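Local coordinates for protein tRNA(His) guanylyltransferase (Saccharomyces cerevisiae, PDB 5XOX) that catalyses the 3'-5' addition of a single guanosine to the 5' end of tRNA(His), using ATP, GTP and magnesium, at residues Y23-I28 / S80-S85; E48-L53 / K115-K120; K52-C57 / S107-L112; I69-G74 / G212-R217; K96-F101 / F130-V135. All blocks are in the same frame, centred on the assembly; numbering follows the deposited sequence.

Contact 1: Y23-I28 / S80-S85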
# COMPACT_ATOMS: atom_id res chain seq x y z
N TYR A 23 -12.61 -10.84 6.72
CA TYR A 23 -13.68 -10.01 7.24
C TYR A 23 -13.21 -8.58 7.25
O TYR A 23 -12.04 -8.29 7.47
CB TYR A 23 -14.11 -10.44 8.63
CG TYR A 23 -14.62 -11.87 8.71
CD1 TYR A 23 -15.94 -12.18 8.35
CD2 TYR A 23 -13.76 -12.93 9.05
CE1 TYR A 23 -16.41 -13.47 8.39
CE2 TYR A 23 -14.23 -14.23 9.12
CZ TYR A 23 -15.55 -14.49 8.78
OH TYR A 23 -16.02 -15.78 8.82
N ILE A 24 -14.13 -7.67 6.98
CA ILE A 24 -13.73 -6.28 7.00
C ILE A 24 -14.40 -5.59 8.15
O ILE A 24 -15.50 -5.93 8.54
CB ILE A 24 -14.05 -5.60 5.71
CG1 ILE A 24 -13.54 -6.47 4.56
CG2 ILE A 24 -13.37 -4.28 5.65
CD1 ILE A 24 -13.75 -5.86 3.13
N VAL A 25 -13.70 -4.63 8.75
CA VAL A 25 -14.33 -3.77 9.72
C VAL A 25 -14.25 -2.36 9.22
O VAL A 25 -13.19 -1.90 8.76
CB VAL A 25 -13.67 -3.84 11.07
CG1 VAL A 25 -14.44 -2.97 12.00
CG2 VAL A 25 -13.62 -5.27 11.59
N VAL A 26 -15.38 -1.67 9.29
CA VAL A 26 -15.35 -0.24 9.07
C VAL A 26 -15.69 0.43 10.36
O VAL A 26 -16.82 0.34 10.83
CB VAL A 26 -16.31 0.21 7.97
CG1 VAL A 26 -16.24 1.71 7.85
CG2 VAL A 26 -15.93 -0.45 6.63
N ARG A 27 -14.69 1.11 10.94
CA ARG A 27 -14.89 1.80 12.21
C ARG A 27 -15.03 3.32 12.00
O ARG A 27 -14.32 3.92 11.18
CB ARG A 27 -13.74 1.52 13.18
CG ARG A 27 -14.17 1.69 14.64
CD ARG A 27 -13.01 1.73 15.61
NE ARG A 27 -12.08 0.62 15.41
CZ ARG A 27 -10.78 0.76 15.13
NH1 ARG A 27 -10.24 1.98 15.05
NH2 ARG A 27 -10.01 -0.32 14.97
N ILE A 28 -15.95 3.90 12.76
CA ILE A 28 -16.31 5.32 12.65
C ILE A 28 -16.13 6.05 13.99
O ILE A 28 -16.81 5.70 14.97
CB ILE A 28 -17.74 5.45 12.20
CG1 ILE A 28 -17.99 4.63 10.96
CG2 ILE A 28 -18.08 6.89 11.93
CD1 ILE A 28 -19.38 4.86 10.42
N SER A 80 -18.74 0.26 14.92
CA SER A 80 -17.95 -0.69 14.11
C SER A 80 -18.87 -1.58 13.23
O SER A 80 -19.86 -2.10 13.71
CB SER A 80 -17.06 -1.57 15.02
OG SER A 80 -16.25 -0.80 15.90
N PHE A 81 -18.56 -1.74 11.94
CA PHE A 81 -19.43 -2.56 11.08
C PHE A 81 -18.64 -3.69 10.43
O PHE A 81 -17.65 -3.45 9.73
CB PHE A 81 -20.05 -1.73 10.00
CG PHE A 81 -20.83 -0.54 10.48
CD1 PHE A 81 -20.17 0.66 10.78
CD2 PHE A 81 -22.21 -0.59 10.60
CE1 PHE A 81 -20.87 1.79 11.20
CE2 PHE A 81 -22.94 0.53 11.01
CZ PHE A 81 -22.26 1.73 11.31
N ILE A 82 -19.09 -4.91 10.68
CA ILE A 82 -18.36 -6.11 10.32
C ILE A 82 -18.92 -6.59 9.02
O ILE A 82 -20.10 -6.92 8.94
CB ILE A 82 -18.50 -7.19 11.36
CG1 ILE A 82 -18.60 -6.62 12.77
CG2 ILE A 82 -17.30 -8.10 11.32
CD1 ILE A 82 -17.32 -6.14 13.33
N LEU A 83 -18.08 -6.62 8.00
CA LEU A 83 -18.47 -7.09 6.69
C LEU A 83 -18.00 -8.51 6.45
O LEU A 83 -16.86 -8.87 6.83
CB LEU A 83 -17.91 -6.18 5.61
CG LEU A 83 -18.36 -4.72 5.65
CD1 LEU A 83 -18.09 -4.11 4.31
CD2 LEU A 83 -19.84 -4.64 5.92
N LYS A 84 -18.87 -9.30 5.84
CA LYS A 84 -18.61 -10.73 5.67
C LYS A 84 -17.39 -10.99 4.81
O LYS A 84 -17.21 -10.34 3.77
CB LYS A 84 -19.81 -11.42 5.04
CG LYS A 84 -20.23 -10.82 3.72
CD LYS A 84 -21.43 -11.57 3.14
CE LYS A 84 -21.67 -11.25 1.66
NZ LYS A 84 -22.65 -12.21 1.10
N SER A 85 -16.63 -12.01 5.19
CA SER A 85 -15.37 -12.40 4.54
C SER A 85 -15.48 -12.51 3.01
O SER A 85 -14.48 -12.48 2.31
CB SER A 85 -14.91 -13.75 5.05
OG SER A 85 -15.88 -14.74 4.74
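Ile24 and Leu83 face each other as an antiparallel hydrogen-bonded pair, each answering both backbone needs of the other: Ile24 N donates to Leu83 O over 3.0 Å, and Leu83 N returns a nearly straight bond (173°) to Ile24 O at 2.7 Å. Val26 and Phe81 repeat the exchange, with Val26 N to Phe81 O at 2.9 Å; in the return bond, Phe81 N sits above the carbonyl plane of Val26 O. Branched and aromatic residues suit this buried pairing. CD1 of Ile28 meets CE1 of Phe81 at 3.5 Å, and Val25 lies alongside Ile82 on the other face of the sheet. That face also carries the polar pair Arg27 and Ser80, whose needs are met elsewhere: Arg27 NE and Ser80 OG both bond to Tyr146 OH, while Arg27 NH2 forms a salt bridge with Glu13 of the second subunit. At the strand end CG of Tyr23 stands beside its own backbone N (chi1 -60°), which lays the ring's face against CB of Ser85, 3.7 Å from the ring centroid. A glycine in place of Tyr23 would probably leave Ser85 without its aromatic cover and open a gap beside Leu140 and Ile143. The two strands are neighbours inside the sheet, between strands 130-137 and 69-74, with helix 140-171 packing over Val25 and Ile82 and helix 94-116 over Val26, Phe81 and Leu83.

Contact 2: E48-L53 / K115-K120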
# COMPACT_ATOMS: atom_id res chain seq x y z
N GLU A 48 -28.03 9.31 26.80
CA GLU A 48 -29.00 8.35 26.30
C GLU A 48 -29.38 8.71 24.85
O GLU A 48 -29.28 7.89 23.92
CB GLU A 48 -30.22 8.35 27.23
CG GLU A 48 -31.41 7.46 26.90
CD GLU A 48 -32.67 7.80 27.73
OE1 GLU A 48 -33.62 8.41 27.16
OE2 GLU A 48 -32.69 7.50 28.95
N ASN A 49 -29.76 9.97 24.65
CA ASN A 49 -30.25 10.44 23.36
C ASN A 49 -29.13 10.36 22.32
O ASN A 49 -29.33 9.87 21.21
CB ASN A 49 -30.79 11.86 23.50
CG ASN A 49 -32.12 11.91 24.25
OD1 ASN A 49 -33.00 11.07 24.03
ND2 ASN A 49 -32.24 12.87 25.17
N ALA A 50 -27.94 10.83 22.68
CA ALA A 50 -26.78 10.77 21.79
C ALA A 50 -26.57 9.36 21.29
O ALA A 50 -26.44 9.11 20.08
CB ALA A 50 -25.54 11.25 22.51
N LEU A 51 -26.56 8.44 22.25
CA LEU A 51 -26.33 7.03 21.98
C LEU A 51 -27.40 6.44 21.04
O LEU A 51 -27.08 5.68 20.13
CB LEU A 51 -26.29 6.25 23.29
CG LEU A 51 -24.97 6.05 24.04
CD1 LEU A 51 -24.16 4.96 23.35
CD2 LEU A 51 -24.15 7.33 24.21
N LYS A 52 -28.66 6.81 21.25
CA LYS A 52 -29.73 6.24 20.43
C LYS A 52 -29.77 6.89 19.03
O LYS A 52 -30.31 6.32 18.08
CB LYS A 52 -31.09 6.42 21.12
CG LYS A 52 -31.57 5.23 21.93
CD LYS A 52 -32.94 5.55 22.55
CE LYS A 52 -32.93 6.81 23.41
NZ LYS A 52 -34.29 7.15 23.95
N LEU A 53 -29.22 8.10 18.92
CA LEU A 53 -29.05 8.75 17.63
C LEU A 53 -28.04 7.93 16.86
O LEU A 53 -28.31 7.45 15.75
CB LEU A 53 -28.60 10.21 17.80
CG LEU A 53 -27.85 10.94 16.70
CD1 LEU A 53 -28.72 10.97 15.53
CD2 LEU A 53 -27.59 12.37 17.13
N LYS A 115 -34.65 14.85 15.47
CA LYS A 115 -35.49 13.93 16.24
C LYS A 115 -34.90 13.75 17.61
O LYS A 115 -35.59 13.92 18.61
CB LYS A 115 -35.66 12.56 15.55
CG LYS A 115 -36.58 11.57 16.35
CD LYS A 115 -37.47 10.69 15.42
CE LYS A 115 -38.63 11.54 14.81
NZ LYS A 115 -39.62 10.86 13.91
N PHE A 116 -33.62 13.44 17.67
CA PHE A 116 -33.06 13.15 18.97
C PHE A 116 -32.82 14.35 19.90
O PHE A 116 -32.84 14.21 21.12
CB PHE A 116 -31.78 12.37 18.76
CG PHE A 116 -32.03 10.99 18.26
CD1 PHE A 116 -32.29 9.96 19.14
CD2 PHE A 116 -32.08 10.72 16.90
CE1 PHE A 116 -32.54 8.68 18.70
CE2 PHE A 116 -32.34 9.45 16.44
CZ PHE A 116 -32.57 8.42 17.35
N PHE A 117 -32.62 15.54 19.34
CA PHE A 117 -32.39 16.72 20.18
C PHE A 117 -33.19 17.96 19.77
O PHE A 117 -32.64 18.93 19.23
CB PHE A 117 -30.91 17.08 20.19
CG PHE A 117 -30.04 16.00 20.69
CD1 PHE A 117 -29.81 15.86 22.04
CD2 PHE A 117 -29.45 15.11 19.82
CE1 PHE A 117 -29.00 14.86 22.52
CE2 PHE A 117 -28.64 14.10 20.29
CZ PHE A 117 -28.42 13.98 21.65
N PRO A 118 -34.48 17.93 20.04
CA PRO A 118 -35.27 19.13 19.78
C PRO A 118 -34.79 20.27 20.69
O PRO A 118 -35.03 21.44 20.40
CB PRO A 118 -36.69 18.68 20.12
CG PRO A 118 -36.62 17.16 20.13
CD PRO A 118 -35.28 16.87 20.67
N GLU A 119 -34.10 19.91 21.77
CA GLU A 119 -33.57 20.87 22.75
C GLU A 119 -32.68 21.94 22.15
O GLU A 119 -33.02 23.12 22.14
CB GLU A 119 -32.77 20.13 23.82
CG GLU A 119 -33.36 18.80 24.22
CD GLU A 119 -33.22 18.52 25.71
OE1 GLU A 119 -33.21 19.50 26.50
OE2 GLU A 119 -33.11 17.34 26.09
N LYS A 120 -31.49 21.52 21.71
CA LYS A 120 -30.55 22.42 21.07
C LYS A 120 -30.26 21.95 19.64
O LYS A 120 -29.74 20.85 19.44
CB LYS A 120 -29.26 22.51 21.91
CG LYS A 120 -28.13 23.31 21.27
CD LYS A 120 -28.41 24.82 21.29
CE LYS A 120 -27.36 25.61 20.48
NZ LYS A 120 -26.02 25.67 21.12
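Phe116 spreads its ring flat against the backbone of Leu53. CA of Leu53 stands over the centre of the ring, 3.4 Å from the centroid and only 6° off the normal, a CH-pi contact made by the main chain itself. CB of the same leucine rests near CG of Phe116 at 3.5 Å, and CD1 continues along the CD2 side. CB of Lys52 meets the ring at CE1, 3.6 Å away; beyond it the lysine's aliphatic chain bends off toward Glu48, with which it makes a weak, long ion pair. Phe117 is turned quite differently. It is the first residue to leave helical geometry, and its ring presents its edge to the partner helix: CD2 of Leu53 lies in the ring plane, 3.8 Å from CE2, and CA of Ala50 also lies in that plane. Asn49 adds its CB, 3.6 Å from Phe117 CE1. Leu53 is thus shared, CA, CB and CD1 serving one phenylalanine and CD2 the other, and the Phe117 edge comes up to the backbone of Ala50, whose CB only grazes CZ. Large, flat, apolar residues suit such an interface, which contains no polar bond between the segments. Two successive phenylalanines at the end of helix 94-116 thus pack on the first turns of helix 48-64, one by its face and one by its edge, beside the GTP pocket to which Leu51 belongs.

Contact 3: K52-C57 / S107-L112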
# COMPACT_ATOMS: atom_id res chain seq x y z
N LYS A 52 -28.66 6.81 21.25
CA LYS A 52 -29.73 6.24 20.43
C LYS A 52 -29.77 6.89 19.03
O LYS A 52 -30.31 6.32 18.08
CB LYS A 52 -31.09 6.42 21.12
CG LYS A 52 -31.57 5.23 21.93
CD LYS A 52 -32.94 5.55 22.55
CE LYS A 52 -32.93 6.81 23.41
NZ LYS A 52 -34.29 7.15 23.95
N LEU A 53 -29.22 8.10 18.92
CA LEU A 53 -29.05 8.75 17.63
C LEU A 53 -28.04 7.93 16.86
O LEU A 53 -28.31 7.45 15.75
CB LEU A 53 -28.60 10.21 17.80
CG LEU A 53 -27.85 10.94 16.70
CD1 LEU A 53 -28.72 10.97 15.53
CD2 LEU A 53 -27.59 12.37 17.13
N MET A 54 -26.88 7.76 17.48
CA MET A 54 -25.83 6.94 16.91
C MET A 54 -26.39 5.61 16.50
O MET A 54 -26.12 5.10 15.40
CB MET A 54 -24.73 6.78 17.93
CG MET A 54 -23.93 8.05 18.10
SD MET A 54 -22.57 8.15 16.90
CE MET A 54 -21.71 6.61 17.25
N ASN A 55 -27.23 5.07 17.34
CA ASN A 55 -27.78 3.78 17.03
C ASN A 55 -28.68 3.83 15.80
O ASN A 55 -28.54 2.99 14.91
CB ASN A 55 -28.51 3.24 18.25
CG ASN A 55 -27.55 2.64 19.26
OD1 ASN A 55 -26.32 2.78 19.13
ND2 ASN A 55 -28.10 2.04 20.31
N ALA A 56 -29.57 4.82 15.69
CA ALA A 56 -30.52 4.84 14.56
C ALA A 56 -29.77 4.94 13.24
O ALA A 56 -30.19 4.34 12.21
CB ALA A 56 -31.53 5.99 14.69
N CYS A 57 -28.66 5.69 13.28
CA CYS A 57 -27.78 5.86 12.13
C CYS A 57 -27.22 4.53 11.69
O CYS A 57 -27.41 4.10 10.55
CB CYS A 57 -26.65 6.82 12.46
SG CYS A 57 -27.21 8.45 12.94
N SER A 107 -24.15 11.93 7.35
CA SER A 107 -25.39 12.46 6.82
C SER A 107 -26.52 12.07 7.76
O SER A 107 -27.30 12.93 8.17
CB SER A 107 -25.67 11.93 5.41
OG SER A 107 -26.83 12.53 4.85
N ASN A 108 -26.58 10.79 8.14
CA ASN A 108 -27.67 10.30 8.99
C ASN A 108 -27.69 10.95 10.40
O ASN A 108 -28.77 11.21 10.97
CB ASN A 108 -27.58 8.79 9.15
CG ASN A 108 -28.41 8.06 8.15
OD1 ASN A 108 -29.57 7.77 8.39
ND2 ASN A 108 -27.80 7.74 7.02
N TYR A 109 -26.51 11.20 10.95
CA TYR A 109 -26.39 11.88 12.21
C TYR A 109 -27.01 13.27 12.12
O TYR A 109 -27.89 13.62 12.93
CB TYR A 109 -24.92 11.96 12.59
CG TYR A 109 -24.65 12.19 14.04
CD1 TYR A 109 -24.63 11.10 14.90
CD2 TYR A 109 -24.30 13.44 14.56
CE1 TYR A 109 -24.36 11.24 16.23
CE2 TYR A 109 -24.00 13.59 15.91
CZ TYR A 109 -24.04 12.46 16.74
OH TYR A 109 -23.76 12.50 18.08
N VAL A 110 -26.58 14.04 11.12
CA VAL A 110 -27.00 15.43 11.03
C VAL A 110 -28.49 15.52 10.74
O VAL A 110 -29.19 16.40 11.25
CB VAL A 110 -26.23 16.20 9.97
CG1 VAL A 110 -26.54 17.68 10.05
CG2 VAL A 110 -24.74 15.93 10.09
N ALA A 111 -28.98 14.59 9.92
CA ALA A 111 -30.40 14.52 9.59
C ALA A 111 -31.29 14.26 10.80
O ALA A 111 -32.23 15.04 11.07
CB ALA A 111 -30.62 13.44 8.55
N LEU A 112 -31.00 13.17 11.52
CA LEU A 112 -31.87 12.68 12.60
C LEU A 112 -31.59 13.38 13.93
O LEU A 112 -32.25 13.08 14.96
CB LEU A 112 -31.72 11.17 12.77
CG LEU A 112 -32.02 10.23 11.60
CD1 LEU A 112 -31.29 8.96 11.87
CD2 LEU A 112 -33.47 9.94 11.42
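Two sulfurs lie obliquely about the ring of Tyr109: SD of Met54 is 4.8 Å from its centroid in a Met-aromatic contact, and SG of Cys57 is more distant. Leu53 comes over one face, its CD2 3.7 Å from the centroid, the two side chains crossing at about a right angle; the Met54 sulfur lies past the rim, on the other side of the ring plane. CG of Met54 lies in that plane at the ring's edge, and bends beyond it, at chi2 and chi3, fold the chain back. Tyr109 reaches across because its CG is anti to the backbone N (chi1 -159°). Cys57 is slim enough to sit close to the opposing backbone, with SG 3.5 Å from Tyr109 N. CB of Ala56 meets CD1 of Leu112 at 4.1 Å, an alanine keeping the helices near. Asn108 uses its CB against Cys57, while its amide is satisfied by Phe104 O and Asn60 ND2. The helix segments cross at 126°, with axes 9.0 Å apart. Helix 33-39 packs on Tyr109 through Phe33 and Phe36, Phe130 of strand 130-137 meets the same ring edge-to-face, and Val110, Ile124 and Leu127 of the second subunit cover the outer side of helix 94-116.

Contact 4: I69-G74 / G212-R217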
# COMPACT_ATOMS: atom_id res chain seq x y z
N ILE A 69 -23.25 -7.17 5.65
CA ILE A 69 -22.95 -6.92 7.06
C ILE A 69 -23.38 -8.14 7.90
O ILE A 69 -24.50 -8.63 7.74
CB ILE A 69 -23.63 -5.63 7.57
CG1 ILE A 69 -23.20 -4.45 6.71
CG2 ILE A 69 -23.18 -5.31 8.97
CD1 ILE A 69 -23.47 -3.10 7.30
N ILE A 70 -22.48 -8.66 8.73
CA ILE A 70 -22.82 -9.64 9.76
C ILE A 70 -23.57 -8.91 10.86
O ILE A 70 -24.65 -9.33 11.29
CB ILE A 70 -21.56 -10.32 10.34
CG1 ILE A 70 -20.62 -10.76 9.23
CG2 ILE A 70 -21.93 -11.52 11.18
CD1 ILE A 70 -19.31 -10.03 9.25
N LEU A 71 -22.96 -7.81 11.30
CA LEU A 71 -23.50 -6.96 12.36
C LEU A 71 -22.63 -5.74 12.62
O LEU A 71 -21.55 -5.61 12.04
CB LEU A 71 -23.66 -7.75 13.66
CG LEU A 71 -22.30 -8.17 14.19
CD1 LEU A 71 -21.84 -7.33 15.36
CD2 LEU A 71 -22.35 -9.63 14.52
N ALA A 72 -23.12 -4.87 13.50
CA ALA A 72 -22.44 -3.64 13.87
C ALA A 72 -22.44 -3.49 15.36
O ALA A 72 -23.40 -3.91 16.00
CB ALA A 72 -23.10 -2.47 13.25
N PHE A 73 -21.38 -2.91 15.93
CA PHE A 73 -21.33 -2.62 17.36
C PHE A 73 -20.82 -1.21 17.68
O PHE A 73 -19.64 -0.90 17.46
CB PHE A 73 -20.44 -3.64 18.05
CG PHE A 73 -20.21 -3.34 19.48
CD1 PHE A 73 -21.17 -3.69 20.42
CD2 PHE A 73 -19.06 -2.69 19.90
CE1 PHE A 73 -20.98 -3.41 21.76
CE2 PHE A 73 -18.86 -2.41 21.25
CZ PHE A 73 -19.82 -2.77 22.18
N GLY A 74 -21.71 -0.38 18.22
CA GLY A 74 -21.36 0.96 18.71
C GLY A 74 -21.10 1.14 20.21
O GLY A 74 -21.64 0.40 21.06
N GLY A 212 -22.80 -2.10 25.95
CA GLY A 212 -22.64 -1.60 24.60
C GLY A 212 -23.83 -1.82 23.67
O GLY A 212 -24.74 -2.60 24.00
N SER A 213 -23.83 -1.18 22.50
CA SER A 213 -24.99 -1.26 21.61
C SER A 213 -24.77 -2.09 20.33
O SER A 213 -24.05 -1.69 19.41
CB SER A 213 -25.45 0.15 21.23
OG SER A 213 -26.26 0.71 22.24
N LEU A 214 -25.42 -3.25 20.28
CA LEU A 214 -25.19 -4.20 19.18
C LEU A 214 -26.33 -4.34 18.15
O LEU A 214 -27.42 -4.82 18.46
CB LEU A 214 -24.91 -5.57 19.75
CG LEU A 214 -24.66 -6.51 18.58
CD1 LEU A 214 -23.31 -7.16 18.73
CD2 LEU A 214 -25.76 -7.55 18.36
N VAL A 215 -26.05 -3.96 16.92
CA VAL A 215 -27.00 -4.14 15.86
C VAL A 215 -26.73 -5.43 15.13
O VAL A 215 -25.66 -5.61 14.57
CB VAL A 215 -26.96 -2.99 14.92
CG1 VAL A 215 -28.16 -3.02 13.99
CG2 VAL A 215 -26.96 -1.75 15.71
N THR A 216 -27.70 -6.33 15.15
CA THR A 216 -27.56 -7.48 14.29
C THR A 216 -28.21 -6.96 13.04
O THR A 216 -28.62 -5.80 13.02
CB THR A 216 -28.25 -8.73 14.82
OG1 THR A 216 -28.21 -9.74 13.81
CG2 THR A 216 -29.71 -8.44 15.16
N ARG A 217 -28.32 -7.77 11.99
CA ARG A 217 -29.10 -7.34 10.83
C ARG A 217 -30.47 -6.93 11.39
O ARG A 217 -30.94 -7.56 12.34
CB ARG A 217 -29.25 -8.46 9.82
CG ARG A 217 -28.12 -9.47 9.84
CD ARG A 217 -28.23 -10.40 8.65
NE ARG A 217 -27.30 -10.02 7.59
CZ ARG A 217 -27.20 -10.63 6.41
NH1 ARG A 217 -28.00 -11.65 6.11
NH2 ARG A 217 -26.31 -10.21 5.53
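The Phe73 ring leans obliquely over the start of the partner strand, its CE1 3.8 Å from Gly212 CA, and a beta carbon on that glycine would run into the ring; the positive phi of Gly212 also suits this residue. At the opposite end the guanidinium of Arg217 meets Ile69 O with its edge, the oxygen lying about 20° out of its plane. NE, at 3.1 Å, and NH2, at 3.3 Å, grip this one acceptor side-on. An alanine in place of Arg217 would probably leave Ile69 O without these two donors, the strand pair losing its side-chain tie. Between these ends lies an antiparallel ladder: Ala72 N gives Val215 O a straight bond (173°) in the carbonyl plane, and Val215 N answers to Ala72 O. Gly74 and Ser213 pair the same way, with Gly74 N to Ser213 O at 2.9 Å. CD1 of Leu71 touches CD1 of Leu214 at 3.7 Å on the face that Phe73 shares, and the small Ala72 fits against Val215 on the other. Strand 78-83 flanks 69-74 and strand 220-221 flanks 213-216, while helix 140-171 covers Leu71 and Phe73, and helix 48-64 covers Ala72 and Val215 and bonds Ser213 OG through Asn55.

Contact 5: K96-F101 / F130-V135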
# COMPACT_ATOMS: atom_id res chain seq x y z
N LYS A 96 -13.57 3.68 -1.01
CA LYS A 96 -15.02 3.65 -1.09
C LYS A 96 -15.65 3.14 0.21
O LYS A 96 -16.64 3.70 0.68
CB LYS A 96 -15.48 2.80 -2.29
CG LYS A 96 -15.29 3.45 -3.70
CD LYS A 96 -15.73 2.47 -4.82
CE LYS A 96 -16.75 3.04 -5.82
NZ LYS A 96 -17.34 1.92 -6.68
N LEU A 97 -15.08 2.12 0.84
CA LEU A 97 -15.72 1.58 2.02
C LEU A 97 -15.72 2.55 3.23
O LEU A 97 -16.76 2.84 3.86
CB LEU A 97 -15.07 0.26 2.38
CG LEU A 97 -15.69 -0.89 1.61
CD1 LEU A 97 -14.85 -2.12 1.71
CD2 LEU A 97 -17.03 -1.14 2.20
N ALA A 98 -14.54 3.08 3.50
CA ALA A 98 -14.36 4.03 4.58
C ALA A 98 -15.13 5.31 4.36
O ALA A 98 -15.96 5.70 5.18
CB ALA A 98 -12.90 4.34 4.73
N THR A 99 -14.86 5.96 3.23
CA THR A 99 -15.48 7.26 2.94
C THR A 99 -16.98 7.17 2.77
O THR A 99 -17.71 8.07 3.16
CB THR A 99 -14.88 7.89 1.70
OG1 THR A 99 -14.83 6.88 0.70
CG2 THR A 99 -13.49 8.45 1.97
N LEU A 100 -17.44 6.08 2.19
CA LEU A 100 -18.87 5.96 1.94
C LEU A 100 -19.64 5.71 3.22
O LEU A 100 -20.70 6.31 3.43
CB LEU A 100 -19.13 4.85 0.94
CG LEU A 100 -19.00 5.39 -0.49
CD1 LEU A 100 -19.45 4.37 -1.50
CD2 LEU A 100 -19.74 6.71 -0.66
N PHE A 101 -19.14 4.81 4.08
CA PHE A 101 -19.87 4.58 5.32
C PHE A 101 -19.78 5.84 6.14
O PHE A 101 -20.76 6.29 6.72
CB PHE A 101 -19.33 3.41 6.13
CG PHE A 101 -19.64 2.08 5.53
CD1 PHE A 101 -20.06 1.98 4.22
CD2 PHE A 101 -19.54 0.91 6.28
CE1 PHE A 101 -20.33 0.77 3.66
CE2 PHE A 101 -19.85 -0.32 5.72
CZ PHE A 101 -20.24 -0.38 4.40
N PHE A 130 -16.88 12.74 11.07
CA PHE A 130 -16.40 11.49 11.64
C PHE A 130 -15.18 10.94 10.85
O PHE A 130 -15.17 10.94 9.62
CB PHE A 130 -17.49 10.40 11.65
CG PHE A 130 -18.76 10.76 12.42
CD1 PHE A 130 -18.92 11.98 13.03
CD2 PHE A 130 -19.71 9.78 12.70
CE1 PHE A 130 -20.06 12.30 13.71
CE2 PHE A 130 -20.85 10.07 13.44
CZ PHE A 130 -21.02 11.33 13.94
N ASP A 131 -14.17 10.45 11.55
CA ASP A 131 -13.10 9.67 10.93
C ASP A 131 -13.59 8.26 10.62
O ASP A 131 -14.26 7.65 11.46
CB ASP A 131 -11.87 9.62 11.83
CG ASP A 131 -10.75 8.80 11.25
OD1 ASP A 131 -11.02 7.88 10.47
OD2 ASP A 131 -9.58 9.04 11.62
N SER A 132 -13.27 7.75 9.44
CA SER A 132 -13.61 6.37 9.11
C SER A 132 -12.36 5.54 8.71
O SER A 132 -11.34 6.09 8.28
CB SER A 132 -14.65 6.36 8.02
OG SER A 132 -14.99 5.03 7.73
N ARG A 133 -12.42 4.22 8.91
CA ARG A 133 -11.25 3.33 8.75
C ARG A 133 -11.65 1.97 8.30
O ARG A 133 -12.72 1.47 8.67
CB ARG A 133 -10.50 3.15 10.06
CG ARG A 133 -9.99 4.43 10.66
CD ARG A 133 -9.92 4.31 12.15
NE ARG A 133 -8.76 5.03 12.64
CZ ARG A 133 -7.54 4.50 12.70
NH1 ARG A 133 -7.32 3.25 12.31
NH2 ARG A 133 -6.53 5.22 13.16
N CYS A 134 -10.75 1.33 7.58
CA CYS A 134 -10.90 -0.10 7.22
C CYS A 134 -9.86 -1.07 7.80
O CYS A 134 -8.65 -0.78 7.80
CB CYS A 134 -10.87 -0.25 5.71
SG CYS A 134 -12.47 0.01 5.01
N VAL A 135 -10.30 -2.21 8.30
CA VAL A 135 -9.34 -3.20 8.80
C VAL A 135 -9.66 -4.60 8.34
O VAL A 135 -10.82 -5.02 8.38
CB VAL A 135 -9.23 -3.20 10.33
CG1 VAL A 135 -8.07 -4.08 10.73
CG2 VAL A 135 -9.00 -1.76 10.87
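Ser132 points its side chain at the backbone of helix 94-116, and each of its atoms has a place there. CB comes first, lying 3.2 Å from Ala98 O. Beyond it OG, set anti to the backbone N (chi1 -179°), donates a hydrogen bond to Ala98 O at 2.8 Å. The hydroxyl approaches that oxygen from its flank, with a C=O...donor angle of 107° and a tilt out of the carbonyl plane, rather than head-on. OG also lies 3.7 Å from the methyl of Ala98, so the tip of the serine is lodged against one residue's carbonyl and side chain alike. Two residues along, on the same side of the strand, Cys134 SG touches CB of Leu97 at 3.7 Å and comes near Ala98 N at 4.0 Å. The small methyl of Ala98 suits the close approach of helix and strand, whose axes come to 6.9 Å. Arg133 points the other way, to Glu13 of the second subunit and a bound phosphate ion, and the backbone N of Ser132 bonds to Thr99 OG1 of the second subunit. The chemistry is therefore mixed. One hydroxyl, small enough to enter a buried interface, fixes the strand to the helix backbone with a polar bond, while a methyl and a thiol fill in around it, in the strand that is outermost within this chain and whose backbone also bonds to the second subunit.

Overall arrangement
Contacts 1, 4 and 5 meet on one antiparallel sheet, of the kind found in the palm-like catalytic core of this family. Contact 1 lies between the other two in the sheet, joined to contact 4 by Ile82 N to Leu71 O (2.9 Å) and to contact 5 by Val25 N to Val135 O (2.9 Å), each centre about 10 Å away. Contacts 2 and 3, centres about 9 Å apart and sharing Lys52 and Leu53, join helices 48-64 and 94-116, with Asn55 tying contact 3 to contact 4 and Tyr109 tying it to Phe130. GTP lies about 4 Å from the side chain of Ala50 (contact 2), magnesium about 7 Å from that of Arg27 (contact 1).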